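PDB 3M0G: farnesyl diphosphate synthase, which probably condenses farnesyl diphosphate with isopentenyl diphosphate to give geranylgeranyl diphosphate, a magnesium-dependent step of isoprenoid biosynthesis. Local coordinates for residues E51-I55 with H56-M60; Q115-A118 with F119-T123; L166-D169 with E170-L174; T242-L246 with L247-G251. All coordinates share one frame; numbering follows the deposited sequence.

In the fold
All four contacts are local, set at ends or turns of helices in a mostly helical chain. Contacts 3 and 4 are neighbours, their centres 13 Å apart: I171 CD1, at the start of helix 168-194, packs 3.5 Å from F243 CE1. Contact 1 closes helix 44-55 about 36 Å from contact 4, centre to centre, yet it leans on the far reaches of helix 168-194, the helix that contact 3 opens. Contact 2 lies 20 Å from contact 1 between centres and is the one at the subunit interface. F243 N of contact 4 bonds D217, whose DDILD sequence matches the family's second DDxxD motif, which in relatives binds diphosphate through magnesium; contact 4 thus probably borders the active site.

Contact 1: residues E51-I55 with H56-M60; sequences ESAAI and HGISM
H56 folds back over the last turn of its helix and gives its ring N-H to S52: ND1 lies 2.9 Å from S52 O, the bond almost straight at 172° and close to the plane of the imidazole. This bond fixes the rotation of the ring and occupies a carbonyl at the helix end. The ring reaches it because CG stands beside the backbone N, opposite the carbonyl carbon (chi1 -68°).

One residue further on, A53 O takes two backbone donors from opposite faces of its carbonyl plane, H56 N at 2.9 Å and I58 N at 3.0 Å. With G57 N bonding A54 O at 2.8 Å, this is a Schellman motif, in which G57, at positive phi, is the C-prime residue that turns the chain out of the helix. The packed side of the turn is apolar: I58 CG2 rests 3.9 Å from A53 CB, and I58 CB lies over A53 O. The other side is loose, for A54 and G57 are exposed there and meet mainly through their backbones; beyond them S59 caps the next helix with a bond to Q62 N.

The packed side faces helix 168-194, where H56 and I58 both touch A194 and S52 OG bonds G190 N as well as L48 O of its own helix. Y270 meets the H56 ring steeply, and I55 reaches L277 of helix 275-285.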
loop_
_atom_site.group_PDB
_atom_site.type_symbol
_atom_site.label_atom_id
_atom_site.label_comp_id
_atom_site.label_asym_id
_atom_site.label_seq_id
_atom_site.Cartn_x
_atom_site.Cartn_y
_atom_site.Cartn_z
ATOM N N GLU B 51 22.704 6.205 0.828
ATOM C CA GLU B 51 23.682 7.256 0.947
ATOM C C GLU B 51 23.395 8.138 2.146
ATOM O O GLU B 51 24.302 8.587 2.825
ATOM C CB GLU B 51 23.760 8.071 -0.337
ATOM C CG GLU B 51 24.259 7.278 -1.547
ATOM C CD GLU B 51 25.520 6.484 -1.284
ATOM O OE1 GLU B 51 26.611 7.093 -1.131
ATOM O OE2 GLU B 51 25.428 5.234 -1.241
ATOM N N SER B 52 22.117 8.361 2.419
ATOM C CA SER B 52 21.729 9.187 3.550
ATOM C C SER B 52 21.889 8.417 4.851
ATOM O O SER B 52 22.100 9.025 5.896
ATOM C CB SER B 52 20.295 9.703 3.382
ATOM O OG SER B 52 19.359 8.641 3.352
ATOM N N ALA B 53 21.805 7.085 4.784
ATOM C CA ALA B 53 22.091 6.242 5.948
ATOM C C ALA B 53 23.578 6.299 6.257
ATOM O O ALA B 53 23.973 6.485 7.415
ATOM C CB ALA B 53 21.649 4.799 5.710
ATOM N N ALA B 54 24.388 6.186 5.207
ATOM C CA ALA B 54 25.845 6.264 5.336
ATOM C C ALA B 54 26.328 7.524 6.059
ATOM O O ALA B 54 27.250 7.459 6.869
ATOM C CB ALA B 54 26.484 6.174 3.958
ATOM N N ILE B 55 25.742 8.672 5.737
ATOM C CA ILE B 55 26.091 9.952 6.370
ATOM C C ILE B 55 25.880 9.908 7.882
ATOM O O ILE B 55 26.565 10.603 8.642
ATOM C CB ILE B 55 25.251 11.132 5.809
ATOM C CG1 ILE B 55 25.549 11.370 4.330
ATOM C CG2 ILE B 55 25.531 12.413 6.587
ATOM C CD1 ILE B 55 24.532 12.268 3.675
ATOM N N HIS B 56 24.941 9.071 8.303
ATOM C CA HIS B 56 24.648 8.874 9.720
ATOM C C HIS B 56 25.344 7.633 10.272
ATOM O O HIS B 56 24.967 7.101 11.331
ATOM C CB HIS B 56 23.129 8.831 9.918
ATOM C CG HIS B 56 22.466 10.147 9.667
ATOM N ND1 HIS B 56 22.069 10.554 8.412
ATOM C CD2 HIS B 56 22.166 11.167 10.504
ATOM C CE1 HIS B 56 21.539 11.761 8.489
ATOM N NE2 HIS B 56 21.592 12.158 9.747
ATOM N N GLY B 57 26.368 7.185 9.551
ATOM C CA GLY B 57 27.222 6.070 9.969
ATOM C C GLY B 57 26.573 4.703 9.939
ATOM O O GLY B 57 27.065 3.767 10.575
ATOM N N ILE B 58 25.461 4.590 9.211
ATOM C CA ILE B 58 24.691 3.349 9.128
ATOM C C ILE B 58 25.087 2.565 7.873
ATOM O O ILE B 58 25.186 3.143 6.785
ATOM C CB ILE B 58 23.156 3.647 9.163
ATOM C CG1 ILE B 58 22.747 4.148 10.561
ATOM C CG2 ILE B 58 22.321 2.413 8.751
ATOM C CD1 ILE B 58 21.301 4.601 10.669
ATOM N N SER B 59 25.318 1.255 8.042
ATOM C CA SER B 59 25.760 0.374 6.952
ATOM C C SER B 59 24.730 0.208 5.843
ATOM O O SER B 59 23.551 0.454 6.047
ATOM C CB SER B 59 26.175 -1.006 7.492
ATOM O OG SER B 59 25.060 -1.863 7.706
HETATM N N MSE B 60 25.186 -0.209 4.666
HETATM C CA MSE B 60 24.271 -0.541 3.572
HETATM C C MSE B 60 23.375 -1.732 3.924
HETATM O O MSE B 60 22.179 -1.711 3.654
HETATM C CB MSE B 60 25.046 -0.817 2.284
HETATM C CG MSE B 60 24.166 -1.206 1.112
HETATM SE SE MSE B 60 25.095 -1.080 -0.596
HETATM C CE MSE B 60 26.263 -2.642 -0.450
#

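Contact 2: residues Q115-A118 with F119-T123; sequences QTLA and FELCT
L117 O receives the N-H of L121 at 2.9 Å, nearly in line with the carbonyl, and L121 CG presses against the same oxygen at 3.1 Å. Next to this bond the two leucines cross obliquely, L117 CG to L121 CD1 at 4.1 Å, forming an apolar ridge along one side of the helix. E120 N bonds T116 O in the same i to i+4 pattern, and two weak bonds, F119 N to Q115 O and C122 N to A118 O, stand before and after these sounder ones.

On another side of the helix the F119 ring runs alongside the chain of Q115, both pointing the same way. F119 CE2 comes within 4.1 Å of Q115 CG, and F119 CD2 lies 3.3 Å from Q115 O. F119 CG stands beside its own backbone N (chi1 -77°), which swings the ring back over the preceding turn. V137 and L140 of helix 130-144 pack on it, and it stacks with F119 of the second subunit. A serine at F119 would probably leave that aromatic mate without its stack and open a gap beside V137 and L140. T116 OG1 bonds D112 O and also meets the side-chain amide of Q115 of the second subunit.

Helix 104-121 thus meets its own copy here, F119 against F119 and Q115 against Q115 of the second subunit, as part of the dimer interface of a helical prenyl synthase.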
loop_
_atom_site.group_PDB
_atom_site.type_symbol
_atom_site.label_atom_id
_atom_site.label_comp_id
_atom_site.label_asym_id
_atom_site.label_seq_id
_atom_site.Cartn_x
_atom_site.Cartn_y
_atom_site.Cartn_z
ATOM N N GLN B 115 3.205 -2.550 -3.565
ATOM C CA GLN B 115 3.029 -1.513 -2.518
ATOM C C GLN B 115 2.968 -2.147 -1.129
ATOM O O GLN B 115 3.536 -1.609 -0.160
ATOM C CB GLN B 115 1.798 -0.628 -2.766
ATOM C CG GLN B 115 1.469 0.212 -1.506
ATOM C CD GLN B 115 0.426 1.292 -1.700
ATOM O OE1 GLN B 115 0.299 2.195 -0.854
ATOM N NE2 GLN B 115 -0.315 1.218 -2.797
ATOM N N THR B 116 2.315 -3.304 -1.047
ATOM C CA THR B 116 2.260 -4.090 0.181
ATOM C C THR B 116 3.652 -4.590 0.560
ATOM O O THR B 116 4.028 -4.571 1.727
ATOM C CB THR B 116 1.309 -5.328 0.035
ATOM O OG1 THR B 116 0.035 -4.902 -0.453
ATOM C CG2 THR B 116 1.104 -5.982 1.388
ATOM N N LEU B 117 4.413 -5.041 -0.433
ATOM C CA LEU B 117 5.795 -5.468 -0.196
ATOM C C LEU B 117 6.666 -4.349 0.387
ATOM O O LEU B 117 7.457 -4.605 1.331
ATOM C CB LEU B 117 6.440 -6.038 -1.483
ATOM C CG LEU B 117 7.794 -6.752 -1.326
ATOM C CD1 LEU B 117 7.663 -8.004 -0.440
ATOM C CD2 LEU B 117 8.327 -7.169 -2.692
ATOM N N ALA B 118 6.574 -3.151 -0.201
ATOM C CA ALA B 118 7.288 -1.962 0.290
ATOM C C ALA B 118 7.094 -1.736 1.802
ATOM O O ALA B 118 8.068 -1.549 2.540
ATOM C CB ALA B 118 6.876 -0.695 -0.476
ATOM N N PHE B 119 5.850 -1.749 2.247
ATOM C CA PHE B 119 5.511 -1.603 3.681
ATOM C C PHE B 119 6.011 -2.742 4.574
ATOM O O PHE B 119 6.414 -2.508 5.736
ATOM C CB PHE B 119 4.009 -1.297 3.864
ATOM C CG PHE B 119 3.660 0.135 3.543
ATOM C CD1 PHE B 119 4.048 1.167 4.407
ATOM C CD2 PHE B 119 2.998 0.459 2.366
ATOM C CE1 PHE B 119 3.771 2.497 4.106
ATOM C CE2 PHE B 119 2.699 1.806 2.043
ATOM C CZ PHE B 119 3.066 2.817 2.929
ATOM N N GLU B 120 6.021 -3.958 4.030
ATOM C CA GLU B 120 6.436 -5.137 4.784
ATOM C C GLU B 120 7.928 -5.004 5.060
ATOM O O GLU B 120 8.405 -5.240 6.167
ATOM C CB GLU B 120 6.167 -6.408 3.973
ATOM C CG GLU B 120 6.567 -7.705 4.690
ATOM C CD GLU B 120 5.857 -8.939 4.130
ATOM O OE1 GLU B 120 6.182 -9.375 2.999
ATOM O OE2 GLU B 120 4.986 -9.489 4.833
ATOM N N LEU B 121 8.647 -4.612 4.021
ATOM C CA LEU B 121 10.081 -4.345 4.086
ATOM C C LEU B 121 10.480 -3.360 5.175
ATOM O O LEU B 121 11.526 -3.516 5.777
ATOM C CB LEU B 121 10.564 -3.845 2.725
ATOM C CG LEU B 121 10.524 -4.970 1.700
ATOM C CD1 LEU B 121 10.723 -4.411 0.310
ATOM C CD2 LEU B 121 11.590 -5.961 2.062
ATOM N N CYS B 122 9.671 -2.332 5.377
ATOM C CA CYS B 122 9.867 -1.348 6.465
ATOM C C CYS B 122 9.841 -1.929 7.883
ATOM O O CYS B 122 10.200 -1.240 8.846
ATOM C CB CYS B 122 8.821 -0.234 6.349
ATOM S SG CYS B 122 9.122 0.886 4.917
ATOM N N THR B 123 9.409 -3.180 8.011
ATOM C CA THR B 123 9.214 -3.806 9.318
ATOM C C THR B 123 10.373 -4.704 9.703
ATOM O O THR B 123 10.448 -5.156 10.839
ATOM C CB THR B 123 7.941 -4.673 9.387
ATOM O OG1 THR B 123 8.074 -5.797 8.513
ATOM C CG2 THR B 123 6.668 -3.879 9.035
#

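Contact 3: residues L166-D169 with E170-L174; sequences LTLD and EIIRL
E170 curls back over T167, and its chain can be followed atom by atom. CB lies 3.6 Å from T167 O. CG, beside the backbone N (chi1 -67°), is directed back to the start of the helix and sits 3.5 Å from T167 OG1. CD passes the same hydroxyl, and at the tip OE2 takes the N-H of T167 at 3.0 Å. That bond is straight (177°) and meets the carboxylate oxygen on its anti side, 22° out of plane. T167 OG1 in turn accepts from E170 N at 3.2 Å. The reciprocal pair is a capping box, with T167 as N-cap of helix 168-194; it satisfies backbone N-H groups that have no carbonyl a turn earlier, and the acid's negative charge would probably suit this helix end.

Before the cap, L166 points toward the first turn and crosses its neighbours. Its CB is pressed tightly on I171 CG2, at 3.5 Å, and its CD1 reaches L174 CD1 at 3.8 Å. L168 CG packs on I172 CD1 at 3.7 Å, on the more open side. L166 also touches A159 of helix 149-159, and L174 touches D156 there.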
loop_
_atom_site.group_PDB
_atom_site.type_symbol
_atom_site.label_atom_id
_atom_site.label_comp_id
_atom_site.label_asym_id
_atom_site.label_seq_id
_atom_site.Cartn_x
_atom_site.Cartn_y
_atom_site.Cartn_z
ATOM N N LEU B 166 -1.593 24.222 -17.339
ATOM C CA LEU B 166 -1.355 24.488 -15.919
ATOM C C LEU B 166 -0.414 25.673 -15.718
ATOM O O LEU B 166 0.468 25.930 -16.538
ATOM C CB LEU B 166 -0.805 23.261 -15.160
ATOM C CG LEU B 166 -1.580 21.941 -15.086
ATOM C CD1 LEU B 166 -0.969 21.039 -14.017
ATOM C CD2 LEU B 166 -3.098 22.103 -14.863
ATOM N N THR B 167 -0.616 26.376 -14.606
ATOM C CA THR B 167 0.259 27.459 -14.211
ATOM C C THR B 167 1.491 26.899 -13.523
ATOM O O THR B 167 1.535 25.707 -13.120
ATOM C CB THR B 167 -0.408 28.426 -13.223
ATOM O OG1 THR B 167 -0.677 27.745 -11.985
ATOM C CG2 THR B 167 -1.706 28.985 -13.805
ATOM N N LEU B 168 2.473 27.772 -13.347
ATOM C CA LEU B 168 3.697 27.369 -12.681
ATOM C C LEU B 168 3.375 26.788 -11.306
ATOM O O LEU B 168 3.856 25.713 -10.953
ATOM C CB LEU B 168 4.679 28.541 -12.566
ATOM C CG LEU B 168 5.995 28.210 -11.856
ATOM C CD1 LEU B 168 6.761 27.117 -12.566
ATOM C CD2 LEU B 168 6.857 29.469 -11.695
ATOM N N ASP B 169 2.542 27.502 -10.552
ATOM C CA ASP B 169 2.164 27.084 -9.215
ATOM C C ASP B 169 1.503 25.698 -9.213
ATOM O O ASP B 169 1.809 24.865 -8.357
ATOM C CB ASP B 169 1.306 28.153 -8.541
ATOM C CG ASP B 169 2.103 29.400 -8.182
ATOM O OD1 ASP B 169 3.353 29.336 -8.185
ATOM O OD2 ASP B 169 1.483 30.453 -7.904
ATOM N N GLU B 170 0.625 25.455 -10.192
ATOM C CA GLU B 170 0.029 24.128 -10.385
ATOM C C GLU B 170 1.017 23.005 -10.729
ATOM O O GLU B 170 0.982 21.941 -10.087
ATOM C CB GLU B 170 -1.168 24.182 -11.355
ATOM C CG GLU B 170 -2.343 24.959 -10.751
ATOM C CD GLU B 170 -3.326 25.523 -11.771
ATOM O OE1 GLU B 170 -4.452 25.851 -11.352
ATOM O OE2 GLU B 170 -2.989 25.663 -12.970
ATOM N N ILE B 171 1.896 23.212 -11.713
ATOM C CA ILE B 171 2.869 22.163 -12.054
ATOM C C ILE B 171 3.904 21.895 -10.952
ATOM O O ILE B 171 4.433 20.779 -10.869
ATOM C CB ILE B 171 3.544 22.280 -13.484
ATOM C CG1 ILE B 171 4.584 23.399 -13.552
ATOM C CG2 ILE B 171 2.503 22.378 -14.594
ATOM C CD1 ILE B 171 5.564 23.238 -14.745
ATOM N N ILE B 172 4.173 22.898 -10.105
ATOM C CA ILE B 172 5.033 22.741 -8.914
ATOM C C ILE B 172 4.343 21.832 -7.872
ATOM O O ILE B 172 4.955 20.921 -7.326
ATOM C CB ILE B 172 5.412 24.132 -8.255
ATOM C CG1 ILE B 172 6.466 24.876 -9.074
ATOM C CG2 ILE B 172 5.959 23.957 -6.850
ATOM C CD1 ILE B 172 6.548 26.372 -8.751
ATOM N N ARG B 173 3.065 22.084 -7.623
ATOM C CA ARG B 173 2.262 21.244 -6.723
ATOM C C ARG B 173 2.163 19.797 -7.232
ATOM O O ARG B 173 2.236 18.848 -6.457
ATOM C CB ARG B 173 0.855 21.840 -6.575
ATOM C CG ARG B 173 -0.041 21.122 -5.556
ATOM C CD ARG B 173 -1.417 21.767 -5.439
ATOM N NE ARG B 173 -2.239 21.612 -6.648
ATOM C CZ ARG B 173 -3.491 22.048 -6.783
ATOM N NH1 ARG B 173 -4.144 21.860 -7.926
ATOM N NH2 ARG B 173 -4.113 22.685 -5.791
ATOM N N LEU B 174 1.987 19.644 -8.534
ATOM C CA LEU B 174 1.892 18.329 -9.178
ATOM C C LEU B 174 3.177 17.549 -8.972
ATOM O O LEU B 174 3.167 16.375 -8.608
ATOM C CB LEU B 174 1.671 18.531 -10.669
ATOM C CG LEU B 174 1.358 17.377 -11.607
ATOM C CD1 LEU B 174 0.182 17.808 -12.484
ATOM C CD2 LEU B 174 2.568 17.037 -12.440
#

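Contact 4: residues T242-L246 with L247-G251; sequences TFVSL and LGLAG. Unlike the reference sequence in segment 247-251: A250 (reference Pro).
The phenyl ring of F243 meets L247 at its edge, near the ring plane: F243 CD1 and L247 CD1 lie 4.1 Å apart, and the two side chains run side by side in the same direction. Over one face of the ring sits the CD1 methyl of I171, from helix 168-194; L210, Q213 and I214 of helix 199-219 also pack on the ring. The leucine gets there by placing CG beside its backbone N (chi1 -59°), with CB only 3.1 Å from F243 O. That carbonyl also takes the N-H of L247 at 2.8 Å, the donor lying well above the carbonyl plane. Swapping L247 for an alanine would leave the backbone bond in place, but would probably uncover the CD1 edge of the phenyl ring.

The next bond, G248 N to V244 O at 2.8 Å, ends the short helix. G248 has positive phi, at angles where a side chain would be jammed against the carbonyl of L247, and it is at once the exit from one helix and the N-cap of the next. Across this corner V244 CG1 touches L249 CB at 4.2 Å, a slight contact at the surface. The other end is closed by a capping box, in which T242 N bonds S245 OG at 2.8 Å and S245 N bonds T242 OG1 at 3.0 Å.

Helix 243-247 thus links to helix 249-265 through a sharp corner, lying against helices 168-194 and 199-219, and F243 N bonds D217 on the latter.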
loop_
_atom_site.group_PDB
_atom_site.type_symbol
_atom_site.label_atom_id
_atom_site.label_comp_id
_atom_site.label_asym_id
_atom_site.label_seq_id
_atom_site.Cartn_x
_atom_site.Cartn_y
_atom_site.Cartn_z
ATOM N N THR B 242 4.978 22.374 -19.380
ATOM C CA THR B 242 6.144 21.723 -18.789
ATOM C C THR B 242 7.020 22.817 -18.220
ATOM O O THR B 242 6.710 23.992 -18.379
ATOM C CB THR B 242 6.957 20.977 -19.854
ATOM O OG1 THR B 242 7.533 21.927 -20.753
ATOM C CG2 THR B 242 6.087 19.998 -20.632
ATOM N N PHE B 243 8.134 22.451 -17.590
ATOM C CA PHE B 243 9.081 23.464 -17.135
ATOM C C PHE B 243 9.775 24.196 -18.301
ATOM O O PHE B 243 10.151 25.367 -18.173
ATOM C CB PHE B 243 10.047 22.887 -16.086
ATOM C CG PHE B 243 9.355 22.542 -14.785
ATOM C CD1 PHE B 243 9.099 23.530 -13.841
ATOM C CD2 PHE B 243 8.903 21.250 -14.537
ATOM C CE1 PHE B 243 8.432 23.245 -12.659
ATOM C CE2 PHE B 243 8.232 20.944 -13.354
ATOM C CZ PHE B 243 7.997 21.945 -12.407
ATOM N N VAL B 244 9.895 23.528 -19.447
ATOM C CA VAL B 244 10.426 24.183 -20.645
ATOM C C VAL B 244 9.410 25.170 -21.243
ATOM O O VAL B 244 9.758 26.310 -21.576
ATOM C CB VAL B 244 10.880 23.165 -21.729
ATOM C CG1 VAL B 244 11.456 23.893 -22.941
ATOM C CG2 VAL B 244 11.908 22.204 -21.172
ATOM N N SER B 245 8.162 24.744 -21.392
ATOM C CA SER B 245 7.143 25.657 -21.895
ATOM C C SER B 245 6.926 26.843 -20.928
ATOM O O SER B 245 6.804 27.989 -21.363
ATOM C CB SER B 245 5.828 24.929 -22.207
ATOM O OG SER B 245 5.136 24.588 -21.027
ATOM N N LEU B 246 6.932 26.580 -19.614
ATOM C CA LEU B 246 6.760 27.672 -18.648
ATOM C C LEU B 246 7.979 28.572 -18.455
ATOM O O LEU B 246 7.844 29.792 -18.409
ATOM C CB LEU B 246 6.236 27.162 -17.307
ATOM C CG LEU B 246 4.797 26.649 -17.271
ATOM C CD1 LEU B 246 4.532 25.918 -15.967
ATOM C CD2 LEU B 246 3.799 27.769 -17.460
ATOM N N LEU B 247 9.164 27.986 -18.348
ATOM C CA LEU B 247 10.363 28.766 -18.016
ATOM C C LEU B 247 11.234 29.141 -19.209
ATOM O O LEU B 247 12.050 30.052 -19.120
ATOM C CB LEU B 247 11.197 28.060 -16.943
ATOM C CG LEU B 247 10.530 27.777 -15.585
ATOM C CD1 LEU B 247 11.381 26.832 -14.733
ATOM C CD2 LEU B 247 10.250 29.071 -14.813
ATOM N N GLY B 248 11.045 28.460 -20.330
ATOM C CA GLY B 248 11.940 28.610 -21.479
ATOM C C GLY B 248 12.986 27.524 -21.328
ATOM O O GLY B 248 13.164 26.995 -20.240
ATOM N N LEU B 249 13.667 27.177 -22.414
ATOM C CA LEU B 249 14.708 26.149 -22.363
ATOM C C LEU B 249 15.897 26.596 -21.525
ATOM O O LEU B 249 16.294 25.892 -20.597
ATOM C CB LEU B 249 15.151 25.721 -23.774
ATOM C CG LEU B 249 16.183 24.579 -23.867
ATOM C CD1 LEU B 249 15.877 23.445 -22.884
ATOM C CD2 LEU B 249 16.286 24.038 -25.313
ATOM N N ALA B 250 16.456 27.764 -21.844
ATOM C CA ALA B 250 17.550 28.324 -21.055
ATOM C C ALA B 250 17.074 28.627 -19.634
ATOM O O ALA B 250 17.822 28.459 -18.680
ATOM C CB ALA B 250 18.125 29.576 -21.719
ATOM N N GLY B 251 15.814 29.037 -19.504
ATOM C CA GLY B 251 15.225 29.316 -18.189
ATOM C C GLY B 251 15.063 28.066 -17.339
ATOM O O GLY B 251 15.265 28.110 -16.125
#